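Local coordinates for protein alkaline phosphatase D (Bacillus subtilis, PDB 2YEQ) that hydrolyses phosphate esters, releasing an alcohol, at an active site that contains iron and calcium, at residues A[218-223]-A[230-235]; A[114-119]-A[446-451]; A[54-59]-A[89-94]; A[126-131]-A[165-170]. One frame throughout, in Å; residues are numbered along the deposited sequence.

Interaction 1. Residues A[218-223]-A[230-235]. With PE5 (3,6,9,12,15,18,21,24-octaoxahexacosan-1-ol), chain B; PE5 (3,6,9,12,15,18,21,24-octaoxahexacosan-1-ol), chain C; PE5 (3,6,9,12,15,18,21,24-octaoxahexacosan-1-ol), chain J.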
# COMPACT_ATOMS: atom_id res chain seq x y z
N ALA A 218 12.98 -11.13 0.00
CA ALA A 218 12.34 -12.01 0.98
C ALA A 218 13.16 -12.00 2.26
O ALA A 218 14.20 -12.66 2.33
CB ALA A 218 12.22 -13.43 0.38
N ASN A 219 12.68 -11.26 3.27
CA ASN A 219 13.41 -11.04 4.51
C ASN A 219 14.80 -10.41 4.18
O ASN A 219 14.88 -9.21 3.81
CB ASN A 219 13.48 -12.33 5.35
CG ASN A 219 13.92 -12.10 6.76
OD1 ASN A 219 14.55 -11.08 7.11
ND2 ASN A 219 13.58 -13.06 7.63
N LYS A 220 15.88 -11.21 4.24
CA LYS A 220 17.21 -10.67 3.96
C LYS A 220 17.83 -11.27 2.72
O LYS A 220 19.02 -11.11 2.48
CB LYS A 220 18.08 -10.81 5.20
CG LYS A 220 17.62 -9.79 6.26
CD LYS A 220 18.28 -10.01 7.59
CE LYS A 220 17.35 -9.75 8.74
NZ LYS A 220 16.59 -10.98 9.18
N ILE A 221 17.00 -11.92 1.92
CA ILE A 221 17.42 -12.49 0.66
C ILE A 221 16.95 -11.66 -0.53
O ILE A 221 15.73 -11.61 -0.81
CB ILE A 221 16.87 -13.92 0.50
CG1 ILE A 221 17.25 -14.80 1.69
CG2 ILE A 221 17.36 -14.54 -0.78
CD1 ILE A 221 16.58 -16.18 1.63
N PRO A 222 17.88 -11.06 -1.27
CA PRO A 222 17.50 -10.34 -2.49
C PRO A 222 17.28 -11.27 -3.65
O PRO A 222 17.68 -12.44 -3.62
CB PRO A 222 18.73 -9.45 -2.78
CG PRO A 222 19.89 -10.30 -2.29
CD PRO A 222 19.35 -11.02 -1.05
N GLU A 223 16.63 -10.75 -4.68
CA GLU A 223 16.37 -11.48 -5.89
C GLU A 223 17.65 -11.78 -6.69
O GLU A 223 18.68 -11.12 -6.52
CB GLU A 223 15.40 -10.68 -6.78
CG GLU A 223 15.94 -9.36 -7.34
CD GLU A 223 15.06 -8.77 -8.45
OE1 GLU A 223 14.10 -9.47 -8.86
OE2 GLU A 223 15.33 -7.62 -8.91
N ALA A 230 25.30 -7.33 1.35
CA ALA A 230 25.04 -5.98 0.80
C ALA A 230 23.54 -5.65 0.96
O ALA A 230 23.18 -4.51 1.19
CB ALA A 230 25.41 -5.90 -0.68
N PHE A 231 22.68 -6.66 0.82
CA PHE A 231 21.24 -6.42 0.91
C PHE A 231 20.81 -5.99 2.30
O PHE A 231 19.94 -5.13 2.43
CB PHE A 231 20.42 -7.61 0.47
CG PHE A 231 18.94 -7.34 0.52
CD1 PHE A 231 18.36 -6.53 -0.44
CD2 PHE A 231 18.17 -7.81 1.57
CE1 PHE A 231 16.99 -6.20 -0.40
CE2 PHE A 231 16.79 -7.51 1.62
CZ PHE A 231 16.22 -6.69 0.64
N VAL A 232 21.42 -6.53 3.34
CA VAL A 232 21.07 -6.15 4.70
C VAL A 232 21.36 -4.66 4.96
O VAL A 232 20.58 -3.97 5.63
CB VAL A 232 21.76 -7.04 5.74
CG1 VAL A 232 21.42 -6.58 7.17
CG2 VAL A 232 21.32 -8.50 5.52
N LEU A 233 22.47 -4.18 4.42
CA LEU A 233 22.79 -2.76 4.52
C LEU A 233 21.77 -1.95 3.74
O LEU A 233 21.31 -0.91 4.17
CB LEU A 233 24.20 -2.51 3.99
CG LEU A 233 25.32 -3.09 4.87
CD1 LEU A 233 26.66 -2.99 4.12
CD2 LEU A 233 25.35 -2.34 6.20
N ARG A 234 21.41 -2.45 2.57
CA ARG A 234 20.41 -1.80 1.75
C ARG A 234 19.03 -1.73 2.44
O ARG A 234 18.35 -0.70 2.40
CB ARG A 234 20.32 -2.53 0.44
CG ARG A 234 19.64 -1.79 -0.61
CD ARG A 234 19.68 -2.56 -1.86
NE ARG A 234 18.97 -1.85 -2.90
CZ ARG A 234 18.85 -2.25 -4.15
NH1 ARG A 234 19.43 -3.37 -4.57
NH2 ARG A 234 18.16 -1.51 -4.99
N ARG A 235 18.64 -2.80 3.12
CA ARG A 235 17.38 -2.81 3.83
C ARG A 235 17.36 -1.82 4.98
O ARG A 235 16.35 -1.14 5.21
CB ARG A 235 17.01 -4.22 4.34
CG ARG A 235 15.53 -4.37 4.65
CD ARG A 235 15.17 -5.79 5.05
NE ARG A 235 15.21 -6.02 6.49
CZ ARG A 235 14.76 -7.12 7.08
NH1 ARG A 235 14.30 -8.11 6.34
NH2 ARG A 235 14.81 -7.25 8.39
O1 PE5 B . 17.15 -14.18 8.27
C1 PE5 B . 16.68 -14.51 9.57
C2 PE5 B . 17.73 -14.22 10.63
O2 PE5 B . 17.52 -12.93 11.21
C3 PE5 B . 18.48 -12.52 12.21
C4 PE5 B . 19.90 -12.36 11.64
O3 PE5 B . 20.44 -11.04 11.81
C5 PE5 B . 21.74 -10.89 11.21
C6 PE5 B . 21.64 -10.52 9.73
O4 PE5 B . 22.30 -11.47 8.88
C7 PE5 B . 21.45 -12.10 7.90
C8 PE5 B . 22.27 -12.73 6.81
C48 PE5 C . 14.90 -14.24 -8.02
C50 PE5 C . 15.25 -15.48 -8.85
O1 PE5 C . 15.88 -16.50 -8.05
C1 PE5 C . 17.29 -16.60 -8.25
C48 PE5 J . 27.47 -2.14 -3.01
C50 PE5 J . 26.70 -2.10 -4.33
O1 PE5 J . 25.54 -2.95 -4.32
C1 PE5 J . 24.84 -3.04 -3.06
C2 PE5 J . 23.44 -3.67 -3.20
O2 PE5 J . 23.29 -4.42 -4.41
O HOH W 1 13.49 -9.67 9.58

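Interaction 2. Residues A[114-119]-A[446-451]. With PE5 (3,6,9,12,15,18,21,24-octaoxahexacosan-1-ol), chain H.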
# COMPACT_ATOMS: atom_id res chain seq x y z
N VAL A 114 -20.30 2.79 15.59
CA VAL A 114 -20.32 3.63 14.40
C VAL A 114 -21.07 2.97 13.27
O VAL A 114 -20.88 1.78 13.02
CB VAL A 114 -18.88 4.03 13.98
CG1 VAL A 114 -18.23 4.84 15.09
CG2 VAL A 114 -18.06 2.84 13.71
N PRO A 115 -21.92 3.73 12.57
CA PRO A 115 -22.75 3.18 11.50
C PRO A 115 -22.08 3.00 10.15
O PRO A 115 -22.57 2.23 9.33
CB PRO A 115 -23.85 4.25 11.33
CG PRO A 115 -23.21 5.50 11.74
CD PRO A 115 -22.31 5.11 12.89
N GLN A 116 -20.99 3.73 9.89
CA GLN A 116 -20.38 3.70 8.56
C GLN A 116 -18.91 4.16 8.60
O GLN A 116 -18.50 4.91 9.49
CB GLN A 116 -21.17 4.57 7.60
CG GLN A 116 -20.79 4.44 6.14
CD GLN A 116 -21.71 5.22 5.21
OE1 GLN A 116 -22.80 4.78 4.89
NE2 GLN A 116 -21.25 6.37 4.74
N MET A 117 -18.14 3.65 7.64
CA MET A 117 -16.74 4.03 7.46
C MET A 117 -16.50 4.03 5.96
O MET A 117 -16.98 3.14 5.25
CB MET A 117 -15.83 2.98 8.11
CG MET A 117 -14.35 3.25 7.91
SD MET A 117 -13.33 1.95 8.57
CE MET A 117 -11.72 2.78 8.55
N THR A 118 -15.77 5.03 5.48
CA THR A 118 -15.37 5.06 4.08
C THR A 118 -13.85 5.29 4.01
O THR A 118 -13.33 6.16 4.70
CB THR A 118 -16.10 6.18 3.29
OG1 THR A 118 -17.51 6.04 3.47
CG2 THR A 118 -15.77 6.12 1.81
N PHE A 119 -13.17 4.50 3.19
CA PHE A 119 -11.71 4.64 3.06
C PHE A 119 -11.35 4.26 1.65
O PHE A 119 -12.20 3.76 0.91
CB PHE A 119 -10.97 3.84 4.14
CG PHE A 119 -11.09 2.33 4.02
CD1 PHE A 119 -10.24 1.62 3.20
CD2 PHE A 119 -12.03 1.63 4.77
CE1 PHE A 119 -10.33 0.22 3.10
CE2 PHE A 119 -12.11 0.23 4.68
CZ PHE A 119 -11.24 -0.47 3.83
N THR A 446 -16.80 1.28 1.38
CA THR A 446 -17.81 1.83 2.29
C THR A 446 -18.36 0.71 3.13
O THR A 446 -18.88 -0.27 2.60
CB THR A 446 -18.95 2.50 1.52
OG1 THR A 446 -18.41 3.49 0.64
CG2 THR A 446 -19.92 3.17 2.50
N VAL A 447 -18.20 0.81 4.43
CA VAL A 447 -18.47 -0.28 5.31
C VAL A 447 -19.57 0.08 6.28
O VAL A 447 -19.50 1.12 6.93
CB VAL A 447 -17.22 -0.63 6.13
CG1 VAL A 447 -17.48 -1.86 7.04
CG2 VAL A 447 -16.02 -0.86 5.17
N THR A 448 -20.54 -0.82 6.41
CA THR A 448 -21.58 -0.74 7.42
C THR A 448 -21.61 -2.08 8.14
O THR A 448 -21.04 -3.04 7.65
CB THR A 448 -22.97 -0.44 6.75
OG1 THR A 448 -23.31 -1.49 5.84
CG2 THR A 448 -22.91 0.88 5.96
N PRO A 449 -22.32 -2.17 9.27
CA PRO A 449 -22.31 -3.41 10.05
C PRO A 449 -22.69 -4.68 9.29
O PRO A 449 -22.14 -5.74 9.60
CB PRO A 449 -23.29 -3.13 11.18
CG PRO A 449 -23.18 -1.66 11.39
CD PRO A 449 -23.06 -1.12 9.98
N HIS A 450 -23.58 -4.59 8.31
CA HIS A 450 -24.06 -5.79 7.62
C HIS A 450 -23.68 -5.84 6.16
O HIS A 450 -24.05 -6.78 5.45
CB HIS A 450 -25.59 -5.90 7.77
CG HIS A 450 -26.03 -5.91 9.20
ND1 HIS A 450 -25.45 -6.74 10.14
CD2 HIS A 450 -26.93 -5.16 9.87
CE1 HIS A 450 -26.00 -6.52 11.32
NE2 HIS A 450 -26.90 -5.56 11.18
N GLN A 451 -22.93 -4.85 5.71
CA GLN A 451 -22.54 -4.80 4.33
C GLN A 451 -21.18 -4.12 4.07
O GLN A 451 -20.90 -3.05 4.62
CB GLN A 451 -23.60 -4.04 3.60
CG GLN A 451 -23.44 -4.07 2.15
CD GLN A 451 -24.56 -3.32 1.46
OE1 GLN A 451 -25.70 -3.81 1.38
NE2 GLN A 451 -24.26 -2.11 0.99
C48 PE5 H . -20.55 4.74 -3.06
C50 PE5 H . -21.84 5.06 -2.34
O1 PE5 H . -22.25 3.94 -1.55
C1 PE5 H . -22.78 4.24 -0.26
C2 PE5 H . -22.83 3.00 0.64
O2 PE5 H . -24.11 2.37 0.54
C3 PE5 H . -24.19 0.99 0.90
C4 PE5 H . -25.54 0.44 0.45
O3 PE5 H . -25.42 -0.46 -0.67
C5 PE5 H . -25.99 0.07 -1.86
C6 PE5 H . -25.90 -0.84 -3.06
O4 PE5 H . -25.96 -0.04 -4.25
C7 PE5 H . -24.68 0.24 -4.79
C8 PE5 H . -24.69 1.34 -5.83
O5 PE5 H . -23.43 2.03 -5.79
C9 PE5 H . -22.56 1.57 -6.82

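Interaction 3. Residues A[54-59]-A[89-94]. With PE5 (3,6,9,12,15,18,21,24-octaoxahexacosan-1-ol), chain P; PE5 (3,6,9,12,15,18,21,24-octaoxahexacosan-1-ol), chain X.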
# COMPACT_ATOMS: atom_id res chain seq x y z
N GLU A 54 -10.09 25.46 10.01
CA GLU A 54 -9.04 25.65 9.02
C GLU A 54 -8.32 27.00 9.08
O GLU A 54 -7.30 27.18 8.43
CB GLU A 54 -9.56 25.38 7.61
CG GLU A 54 -10.57 26.37 7.10
CD GLU A 54 -11.30 25.84 5.88
OE1 GLU A 54 -10.76 25.97 4.76
OE2 GLU A 54 -12.41 25.29 6.04
N HIS A 55 -8.86 27.94 9.87
CA HIS A 55 -8.23 29.26 10.06
C HIS A 55 -7.44 29.34 11.37
O HIS A 55 -6.90 30.39 11.70
CB HIS A 55 -9.29 30.36 10.00
CG HIS A 55 -10.07 30.35 8.73
ND1 HIS A 55 -9.51 30.69 7.51
CD2 HIS A 55 -11.36 30.02 8.47
CE1 HIS A 55 -10.42 30.57 6.56
NE2 HIS A 55 -11.55 30.17 7.12
N PHE A 56 -7.38 28.24 12.10
CA PHE A 56 -6.55 28.15 13.30
C PHE A 56 -6.89 29.16 14.39
O PHE A 56 -6.03 29.60 15.13
CB PHE A 56 -5.07 28.17 12.91
CG PHE A 56 -4.66 26.91 12.21
CD1 PHE A 56 -5.01 26.69 10.88
CD2 PHE A 56 -4.01 25.90 12.92
CE1 PHE A 56 -4.66 25.50 10.25
CE2 PHE A 56 -3.68 24.69 12.29
CZ PHE A 56 -4.00 24.49 10.96
N ARG A 57 -8.18 29.46 14.51
CA ARG A 57 -8.68 30.29 15.59
C ARG A 57 -9.00 29.44 16.80
O ARG A 57 -9.02 29.95 17.92
CB ARG A 57 -9.91 31.06 15.13
CG ARG A 57 -9.57 32.17 14.16
CD ARG A 57 -10.80 32.93 13.69
NE ARG A 57 -10.56 33.52 12.37
CZ ARG A 57 -11.50 33.80 11.46
NH1 ARG A 57 -12.79 33.57 11.71
NH2 ARG A 57 -11.15 34.33 10.29
N LYS A 58 -9.22 28.14 16.59
CA LYS A 58 -9.56 27.23 17.68
C LYS A 58 -8.50 26.15 17.87
O LYS A 58 -8.75 24.96 17.64
CB LYS A 58 -10.92 26.57 17.42
CG LYS A 58 -12.09 27.56 17.38
CD LYS A 58 -13.34 26.92 16.81
CE LYS A 58 -14.38 27.96 16.38
NZ LYS A 58 -15.30 27.41 15.33
N ILE A 59 -7.33 26.57 18.32
CA ILE A 59 -6.18 25.68 18.46
C ILE A 59 -6.38 24.81 19.69
O ILE A 59 -6.69 25.34 20.75
CB ILE A 59 -4.87 26.49 18.55
CG1 ILE A 59 -4.56 27.09 17.17
CG2 ILE A 59 -3.72 25.64 19.04
CD1 ILE A 59 -3.55 28.23 17.19
N TYR A 89 -7.49 20.19 11.79
CA TYR A 89 -6.56 20.78 10.85
C TYR A 89 -5.23 20.94 11.55
O TYR A 89 -5.18 21.10 12.79
CB TYR A 89 -7.09 22.12 10.34
CG TYR A 89 -8.39 21.94 9.61
CD1 TYR A 89 -9.60 21.94 10.31
CD2 TYR A 89 -8.41 21.69 8.24
CE1 TYR A 89 -10.80 21.74 9.65
CE2 TYR A 89 -9.61 21.48 7.57
CZ TYR A 89 -10.81 21.51 8.28
OH TYR A 89 -12.01 21.31 7.64
N TYR A 90 -4.15 20.88 10.77
CA TYR A 90 -2.82 21.00 11.32
C TYR A 90 -1.90 21.73 10.37
O TYR A 90 -2.14 21.76 9.16
CB TYR A 90 -2.26 19.61 11.71
CG TYR A 90 -2.03 18.69 10.52
CD1 TYR A 90 -3.05 17.90 10.02
CD2 TYR A 90 -0.77 18.62 9.90
CE1 TYR A 90 -2.85 17.08 8.94
CE2 TYR A 90 -0.56 17.80 8.82
CZ TYR A 90 -1.58 17.03 8.34
OH TYR A 90 -1.40 16.24 7.25
N ARG A 91 -0.86 22.35 10.92
CA ARG A 91 0.18 22.99 10.11
C ARG A 91 1.45 23.15 10.91
O ARG A 91 1.44 23.05 12.14
CB ARG A 91 -0.29 24.35 9.59
CG ARG A 91 -0.37 25.36 10.68
CD ARG A 91 -0.74 26.74 10.17
NE ARG A 91 -1.02 27.60 11.31
CZ ARG A 91 -1.52 28.82 11.23
NH1 ARG A 91 -1.82 29.35 10.05
NH2 ARG A 91 -1.73 29.52 12.34
N PHE A 92 2.53 23.39 10.18
CA PHE A 92 3.84 23.56 10.77
C PHE A 92 4.36 24.95 10.43
O PHE A 92 3.99 25.52 9.41
CB PHE A 92 4.83 22.54 10.20
CG PHE A 92 4.46 21.11 10.45
CD1 PHE A 92 4.89 20.46 11.60
CD2 PHE A 92 3.70 20.40 9.54
CE1 PHE A 92 4.58 19.13 11.83
CE2 PHE A 92 3.37 19.06 9.76
CZ PHE A 92 3.81 18.43 10.91
N LYS A 93 5.27 25.44 11.26
CA LYS A 93 5.96 26.71 11.02
C LYS A 93 7.42 26.53 11.42
O LYS A 93 7.70 25.98 12.48
CB LYS A 93 5.32 27.79 11.88
CG LYS A 93 5.80 29.19 11.63
CD LYS A 93 5.38 30.10 12.81
CE LYS A 93 5.33 31.58 12.44
NZ LYS A 93 4.49 32.36 13.39
N THR A 94 8.32 26.96 10.55
CA THR A 94 9.74 26.96 10.86
C THR A 94 10.29 28.33 10.48
O THR A 94 10.18 28.75 9.34
CB THR A 94 10.49 25.76 10.21
OG1 THR A 94 11.82 25.69 10.73
CG2 THR A 94 10.49 25.83 8.68
C50 PE5 P . -3.17 32.67 11.95
O1 PE5 P . -3.15 32.22 10.59
C1 PE5 P . -4.34 31.50 10.21
C2 PE5 P . -4.31 31.14 8.73
O2 PE5 P . -4.43 29.72 8.53
C3 PE5 P . -4.40 29.28 7.15
C4 PE5 P . -2.98 28.99 6.63
O3 PE5 P . -2.04 28.62 7.64
O1 PE5 X . -12.05 21.49 23.58
C1 PE5 X . -10.67 21.81 23.40
C2 PE5 X . -10.42 23.32 23.45
O2 PE5 X . -10.95 23.96 22.28
C3 PE5 X . -10.39 25.25 22.00
C4 PE5 X . -11.26 25.94 20.97
O HOH W 2 -3.41 31.64 14.01

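Interaction 4. Residues A[126-131]-A[165-170]. With PE5 (3,6,9,12,15,18,21,24-octaoxahexacosan-1-ol), chain Z.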
# COMPACT_ATOMS: atom_id res chain seq x y z
N GLN A 126 4.64 3.50 -9.74
CA GLN A 126 5.88 3.67 -10.49
C GLN A 126 5.84 5.08 -11.14
O GLN A 126 5.03 5.35 -12.00
CB GLN A 126 6.05 2.59 -11.56
CG GLN A 126 7.45 1.98 -11.70
CD GLN A 126 8.48 2.92 -12.35
OE1 GLN A 126 8.44 4.10 -12.14
NE2 GLN A 126 9.42 2.36 -13.15
N TYR A 127 6.72 5.96 -10.69
CA TYR A 127 6.74 7.36 -11.10
C TYR A 127 6.91 7.53 -12.59
O TYR A 127 6.32 8.44 -13.22
CB TYR A 127 7.86 8.08 -10.34
CG TYR A 127 8.05 9.57 -10.58
CD1 TYR A 127 7.35 10.51 -9.81
CD2 TYR A 127 8.97 10.03 -11.51
CE1 TYR A 127 7.55 11.87 -10.00
CE2 TYR A 127 9.16 11.39 -11.70
CZ TYR A 127 8.46 12.30 -10.95
OH TYR A 127 8.66 13.65 -11.16
N GLU A 128 7.68 6.62 -13.17
CA GLU A 128 8.00 6.73 -14.59
C GLU A 128 6.84 6.30 -15.50
O GLU A 128 6.81 6.68 -16.68
CB GLU A 128 9.20 5.84 -14.93
CG GLU A 128 10.45 6.10 -14.09
CD GLU A 128 11.61 5.21 -14.55
OE1 GLU A 128 11.43 3.94 -14.64
OE2 GLU A 128 12.67 5.78 -14.88
N HIS A 129 5.93 5.49 -14.97
CA HIS A 129 4.89 4.87 -15.80
C HIS A 129 3.68 5.75 -16.09
O HIS A 129 2.92 5.48 -17.02
CB HIS A 129 4.45 3.54 -15.20
CG HIS A 129 5.51 2.48 -15.30
ND1 HIS A 129 5.27 1.14 -15.06
CD2 HIS A 129 6.82 2.57 -15.65
CE1 HIS A 129 6.39 0.46 -15.24
NE2 HIS A 129 7.34 1.30 -15.59
N GLY A 130 3.50 6.80 -15.30
CA GLY A 130 2.42 7.73 -15.56
C GLY A 130 2.34 8.82 -14.53
O GLY A 130 3.12 8.85 -13.58
N TYR A 131 1.38 9.72 -14.77
CA TYR A 131 1.04 10.81 -13.88
C TYR A 131 0.11 10.31 -12.79
O TYR A 131 -0.60 9.31 -12.97
CB TYR A 131 0.46 12.01 -14.72
CG TYR A 131 1.56 12.54 -15.61
CD1 TYR A 131 2.54 13.40 -15.10
CD2 TYR A 131 1.72 12.07 -16.91
CE1 TYR A 131 3.61 13.83 -15.89
CE2 TYR A 131 2.77 12.47 -17.69
CZ TYR A 131 3.72 13.35 -17.18
OH TYR A 131 4.77 13.72 -17.97
N THR A 165 3.26 1.13 -22.22
CA THR A 165 2.81 2.39 -22.84
C THR A 165 3.83 3.54 -22.71
O THR A 165 3.51 4.68 -23.02
CB THR A 165 1.39 2.79 -22.35
OG1 THR A 165 1.33 2.81 -20.91
CG2 THR A 165 0.36 1.79 -22.87
N GLY A 166 5.06 3.22 -22.29
CA GLY A 166 6.16 4.18 -22.31
C GLY A 166 6.47 4.75 -20.95
O GLY A 166 5.57 4.96 -20.13
N ASN A 167 7.75 5.00 -20.69
CA ASN A 167 8.15 5.70 -19.47
C ASN A 167 8.10 7.22 -19.66
O ASN A 167 9.08 7.85 -20.11
CB ASN A 167 9.53 5.25 -19.01
CG ASN A 167 9.47 3.94 -18.24
OD1 ASN A 167 8.45 3.25 -18.28
ND2 ASN A 167 10.54 3.61 -17.52
N VAL A 168 6.99 7.82 -19.24
CA VAL A 168 6.72 9.23 -19.53
C VAL A 168 7.48 10.17 -18.62
O VAL A 168 7.67 11.33 -18.97
CB VAL A 168 5.19 9.52 -19.52
CG1 VAL A 168 4.52 8.74 -20.65
CG2 VAL A 168 4.56 9.20 -18.16
N ARG A 169 7.85 9.69 -17.43
CA ARG A 169 8.76 10.41 -16.54
C ARG A 169 9.97 9.51 -16.28
O ARG A 169 10.00 8.36 -16.72
CB ARG A 169 8.08 10.79 -15.23
CG ARG A 169 6.77 11.60 -15.38
CD ARG A 169 6.33 12.22 -14.07
NE ARG A 169 5.55 11.27 -13.26
CZ ARG A 169 4.85 11.59 -12.18
NH1 ARG A 169 4.86 12.83 -11.73
NH2 ARG A 169 4.14 10.66 -11.53
N THR A 170 10.96 10.04 -15.57
CA THR A 170 12.28 9.38 -15.46
C THR A 170 12.77 9.41 -14.03
O THR A 170 12.77 10.48 -13.40
CB THR A 170 13.31 10.10 -16.35
OG1 THR A 170 12.81 10.12 -17.69
CG2 THR A 170 14.68 9.37 -16.32
C50 PE5 Z . 12.12 7.66 -24.74
O1 PE5 Z . 10.82 7.36 -24.20
C1 PE5 Z . 9.83 8.32 -24.60
C2 PE5 Z . 8.67 8.28 -23.59
O2 PE5 Z . 7.60 9.17 -23.95
C3 PE5 Z . 6.70 8.55 -24.88
C4 PE5 Z . 5.98 7.39 -24.22
O HOH W 3 12.77 5.61 -17.55
O HOH W 4 3.22 4.12 -19.37

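Interaction 1. Residues A[218-223]-A[230-235]
Phe231 lays one face of its ring against Pro222, the two side chains running past each other in opposite directions with Pro222 CB 3.8 Å from Phe231 CD1. The contact joins a type II' beta turn, Ala218 to Ile221, to the first half of helix 228-245. Asn219 takes the second position of that turn with a positive phi (57°), and its CG stands opposite the backbone N (chi1 -166°), which brings the amide back to Arg235. The amide and guanidinium planes are nearly parallel. Arg235 NH1 donates to Asn219 OD1 over 3.1 Å and, weakly, to Asn219 O at 2.8 Å, while Lys220 NZ meets Asn219 OD1 from the opposite face of the amide at 2.9 Å and also donates to an ether oxygen, O2, of a bound polyether. Water 1 also donates to OD1 and accepts from Arg235 NH2. The oxygen thus lies between two cationic groups and probably softens their mutual repulsion. Losing OD1, as with an alanine here, would probably deprive both Lys220 NZ and Arg235 NH1 of a shared acceptor and leave the like charges less well screened. Arg235 is held further by the carbonyls of Pro257 and Gln280, and the aliphatic part of Lys220 packs on Val232 CG2. Lys220 O, buried and without a polar partner in the model, sits 3.5 Å from Phe231 CD2.

Interaction 2. Residues A[114-119]-A[446-451]
Thr118 and Thr446 stand side by side and point the same way, a non-hydrogen-bonded antiparallel pair of strands 117-122 and 440-448. With nearly equal chi1 (-54° and -55°), each turns its OG1 away from the carbonyl carbon and its methyl away from the backbone N; Thr118 OG1 comes to 3.9 Å from Thr446 CG2. Gln116, its CG anti to the backbone N (chi1 -169°) and the chain extended beyond, sweeps over the same methyl and brings CD to 3.8 Å from Thr446 CG2, while it runs alongside Thr448 in the same direction. A bound polyether covers this methyl too, its C2 being 3.5 Å from Thr446 CG2. The other face of the sheet carries Met117 and Val447, the hydrogen-bonded pair, where the packing is apolar: Phe119 crosses Val447 at a slant, its CE2 at 4.1 Å from Val447 CG2; Leu145 touches both Met117 and Phe119, and Tyr267 and Leu270 touch Met117. Between the two faces, Val447 N reaches Met117 O over 2.8 Å, and Met117 N returns the bond to Val447 O at 3.0 Å. Thr448 to Gln451 form a type I turn, and Pro449 CD abuts Pro115 O. The pair lies well inside the large mixed sheet, flanked by strands 145-148 and 451-459. Main-chain hydrogen bonds thus carry the join, helped by CA-H...O contacts from Gln116 CA to Val447 O and from Thr446 CA to Met117 O, with uncharged side chains meeting on both faces.

Interaction 3. Residues A[54-59]-A[89-94]
Arg91 NH1, at the end of a guanidinium spread flat over Phe56, is held by a bound polyether, donating to ether O1 over 3.2 Å at 161°. The guanidinium and the Phe56 ring are almost parallel, 12° apart, and Arg91 CZ sits 4.2 Å from the ring centroid in a cation-pi contact. Arg91 CG stands between the backbone N and the carbonyl carbon (chi1 71°), and the chain, extended from there to NE, is carried across the ring, with CD 4.0 Å from the centroid of Phe56. The ring's edge meets the backbone of Tyr90, Phe56 CZ lying 3.5 Å from Tyr90 C. Phe56 itself sits on a left-handed backbone in the loop between strands 44-51 and 59-67, and covers strand 87-94 of the four-stranded sheet in the N-terminal, E-set-like domain. Beside it Glu54 CB sits over the centre of the Tyr89 ring, a CH-pi contact at 3.9 Å. A serine here has no ring to lie under the guanidinium, and would probably leave Arg91 less firmly held flat and the Tyr90 backbone without its apolar cover. Glu49, in a salt bridge with Arg91 NH2, probably balances the charge: the guanidinium's flat face meets Phe56 while its N-H edge is met by Glu49 and the ether.

Interaction 4. Residues A[126-131]-A[165-170]
Stacking comes first: Arg169 slips its guanidinium between two tyrosines, flat on Tyr127 with planes 14° apart and CZ 3.8 Å from that ring's centroid, while Tyr131 lies over the opposite face with its ring tilted at 39°. A bend in the Arg169 chain at chi3 (-84°) brings the group round, and Arg169 CD also touches Tyr131 CE1 at 3.6 Å. Hydrogen bonds hold the same side chain to the backbone: Arg169 NE donates to Tyr127 O over 2.9 Å, and NH2 gives a weak bond to Gly130 O. Asp192 completes the arginine with a salt bridge to NH1. These loops follow strands 117-122 and 145-148 of the metallophosphatase domain. The side chain of His129 is about 8 Å from the bound iron(III) ion. Backbone bonds run from Arg169 N to Glu128 O, 3.3 Å, and weakly from Val168 N to that oxygen. Gln126 NE2 donates to Glu128 OE1 on its anti side at 3.0 Å, and Glu128 OE2 turns to His171 N. Two waters bridge the segments: one links Glu128 OE2 to Asn167 ND2, another joins His129 O, Gly166 O and Thr165 OG1. Asn167 OD1 accepts from Ser163 N. Apolar contact is supplied by Val168 CG2, 3.8 Å from Tyr131 CE2.

How the interactions relate
The metal site has interaction 4 beside it: Gln126 touches the iron ligand Tyr154, and segment 126-131 follows Cys124, another ligand, in the chain. Interaction 2 pairs the strand leading to Cys124 with a distant part of the sequence, and along the chain both interactions 1 and 4 are nested within the loop it closes, on the opposite side of the molecule's centre. Interactions 1 and 4 approach to about 12 Å between nearest atoms, the shortest separation here; in interaction 1, Arg234 also bonds to Glu175, a sodium ligand. Interaction 3 belongs to the N-terminal domain, its centre about 30 Å from that of interaction 2 and about 41 Å from that of interaction 1.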